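Uncharacterized protein (Leptotrichia buccalis, PDB 3T8K) is of unknown function but folds as a stack of ankyrin-type helical hairpin repeats, which in other proteins commonly serve as binding scaffolds. Local coordinates at residues Phe60-Gly65 against Thr94-Ile99. Sequence-based numbering, arbitrary orientation.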
loop_
_atom_site.group_PDB
_atom_site.type_symbol
_atom_site.label_atom_id
_atom_site.label_comp_id
_atom_site.label_asym_id
_atom_site.label_seq_id
_atom_site.Cartn_x
_atom_site.Cartn_y
_atom_site.Cartn_z
ATOM N N PHE A 60 21.777 -2.680 1.351
ATOM C CA PHE A 60 22.547 -3.783 1.908
ATOM C C PHE A 60 22.382 -5.034 1.046
ATOM O O PHE A 60 23.367 -5.657 0.646
ATOM C CB PHE A 60 22.118 -4.053 3.348
ATOM C CG PHE A 60 22.738 -5.294 3.948
ATOM C CD1 PHE A 60 23.938 -5.221 4.634
ATOM C CD2 PHE A 60 22.119 -6.523 3.819
ATOM C CE1 PHE A 60 24.514 -6.360 5.192
ATOM C CE2 PHE A 60 22.684 -7.669 4.373
ATOM C CZ PHE A 60 23.887 -7.585 5.059
ATOM N N LEU A 61 21.135 -5.387 0.752
ATOM C CA LEU A 61 20.828 -6.579 -0.039
ATOM C C LEU A 61 21.302 -6.472 -1.473
ATOM O O LEU A 61 21.866 -7.417 -2.014
ATOM C CB LEU A 61 19.326 -6.869 -0.026
ATOM C CG LEU A 61 18.825 -7.413 1.313
ATOM C CD1 LEU A 61 17.312 -7.489 1.337
ATOM C CD2 LEU A 61 19.447 -8.774 1.599
ATOM N N ILE A 62 21.044 -5.330 -2.105
ATOM C CA ILE A 62 21.536 -5.125 -3.457
ATOM C C ILE A 62 23.052 -5.297 -3.525
ATOM O O ILE A 62 23.569 -5.947 -4.435
ATOM C CB ILE A 62 21.124 -3.752 -4.020
ATOM C CG1 ILE A 62 19.614 -3.732 -4.245
ATOM C CG2 ILE A 62 21.855 -3.472 -5.329
ATOM C CD1 ILE A 62 19.080 -2.382 -4.624
ATOM N N ASN A 63 23.761 -4.721 -2.560
ATOM C CA ASN A 63 25.218 -4.847 -2.521
ATOM C C ASN A 63 25.698 -6.280 -2.275
ATOM O O ASN A 63 26.810 -6.638 -2.665
ATOM C CB ASN A 63 25.833 -3.880 -1.500
ATOM C CG ASN A 63 25.693 -2.416 -1.919
ATOM O OD1 ASN A 63 25.424 -2.111 -3.085
ATOM N ND2 ASN A 63 25.878 -1.507 -0.966
ATOM N N LYS A 64 24.861 -7.093 -1.635
ATOM C CA LYS A 64 25.190 -8.499 -1.387
ATOM C C LYS A 64 24.748 -9.387 -2.549
ATOM O O LYS A 64 24.938 -10.600 -2.512
ATOM C CB LYS A 64 24.558 -8.993 -0.080
ATOM C CG LYS A 64 25.127 -8.351 1.172
ATOM C CD LYS A 64 25.962 -9.338 1.953
ATOM C CE LYS A 64 27.073 -8.644 2.711
ATOM N NZ LYS A 64 27.971 -9.645 3.356
ATOM N N GLY A 65 24.137 -8.778 -3.563
ATOM C CA GLY A 65 23.776 -9.484 -4.781
ATOM C C GLY A 65 22.360 -10.028 -4.850
ATOM O O GLY A 65 22.077 -10.913 -5.657
ATOM N N THR A 94 14.355 7.608 -5.922
ATOM C CA THR A 94 15.031 7.876 -7.180
ATOM C C THR A 94 16.301 7.045 -7.295
ATOM O O THR A 94 16.535 6.393 -8.310
ATOM C CB THR A 94 15.380 9.357 -7.308
ATOM O OG1 THR A 94 14.172 10.122 -7.235
ATOM C CG2 THR A 94 16.068 9.632 -8.640
ATOM N N GLU A 95 17.113 7.087 -6.241
ATOM C CA GLU A 95 18.350 6.313 -6.160
ATOM C C GLU A 95 18.111 4.821 -6.398
ATOM O O GLU A 95 18.836 4.180 -7.167
ATOM C CB GLU A 95 19.010 6.528 -4.798
ATOM C CG GLU A 95 20.404 7.118 -4.874
ATOM C CD GLU A 95 21.377 6.211 -5.597
ATOM O OE1 GLU A 95 21.660 5.114 -5.075
ATOM O OE2 GLU A 95 21.851 6.592 -6.687
ATOM N N LEU A 96 17.103 4.265 -5.730
ATOM C CA LEU A 96 16.769 2.854 -5.898
ATOM C C LEU A 96 16.299 2.553 -7.329
ATOM O O LEU A 96 16.665 1.521 -7.903
ATOM C CB LEU A 96 15.715 2.407 -4.875
ATOM C CG LEU A 96 16.188 2.311 -3.421
ATOM C CD1 LEU A 96 15.024 1.998 -2.476
ATOM C CD2 LEU A 96 17.264 1.257 -3.294
ATOM N N CYS A 97 15.485 3.437 -7.900
ATOM C CA CYS A 97 15.084 3.274 -9.301
ATOM C C CYS A 97 16.306 3.258 -10.222
ATOM O O CYS A 97 16.422 2.399 -11.092
ATOM C CB CYS A 97 14.097 4.364 -9.742
ATOM S SG CYS A 97 13.542 4.238 -11.489
ATOM N N LYS A 98 17.220 4.209 -10.035
ATOM C CA LYS A 98 18.434 4.244 -10.839
ATOM C C LYS A 98 19.199 2.920 -10.767
ATOM O O LYS A 98 19.669 2.398 -11.777
ATOM C CB LYS A 98 19.346 5.386 -10.380
ATOM C CG LYS A 98 20.682 5.456 -11.097
ATOM C CD LYS A 98 21.371 6.792 -10.819
ATOM C CE LYS A 98 22.491 6.655 -9.814
ATOM N NZ LYS A 98 23.801 6.379 -10.480
ATOM N N ILE A 99 19.339 2.390 -9.561
ATOM C CA ILE A 99 20.107 1.167 -9.365
ATOM C C ILE A 99 19.403 -0.037 -9.984
ATOM O O ILE A 99 20.043 -0.892 -10.599
ATOM C CB ILE A 99 20.377 0.922 -7.873
ATOM C CG1 ILE A 99 21.335 1.992 -7.340
ATOM C CG2 ILE A 99 20.958 -0.466 -7.648
ATOM C CD1 ILE A 99 21.448 1.977 -5.839
#
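Ile62 lays both of its branches against the CG2 methyl of Ile99, and this meeting of two branched side chains makes up most of the contact. The CG2 methyl of Ile62 comes to 3.9 Å from CG2 of Ile99, and its CD1 reaches the same Ile99 CG2 at 4.0 Å, so one methyl is touched by two. In Ile99 it is the short branch that does the touching: with CG1 beside the backbone N (chi1 -68°), CG2 falls anti to that N and faces Ile62. Ile62 has nearly the same shape, with its longer arm extended (chi2 172°), which carries CD1 far enough to brush CD2 of Leu96 at 4.3 Å. Leu96 is a lighter partner, reaching over with the end of its side chain alone.

No hydrogen bond or charge pair crosses here; between residues 60-65 and 94-99 the contact is made only by aliphatic side chains, with 110 Å² buried in all. The closest CA atoms across the two segments, those of Ile62 and Ile99, are 8.7 Å apart, a gap spanned by side chains. Earlier in helix 51-63, Met59 receives both Leu96 and Ile99, while Leu42 packs on Ile62 and Leu82 on Leu96, so helices 41-45 and 79-85 help enclose the apolar seam.

Just past Ile62 the helix stops in a Schellman motif: Gly65 takes a positive phi (95°), and its N bonds back to O of Ile62 at 3.0 Å. The seam thus runs to the last turn of helix 51-63, where it faces the middle of helix 90-102. This is apolar packing of neighbouring helices side by side, as in the stacked alpha-hairpin repeats of the ankyrin fold.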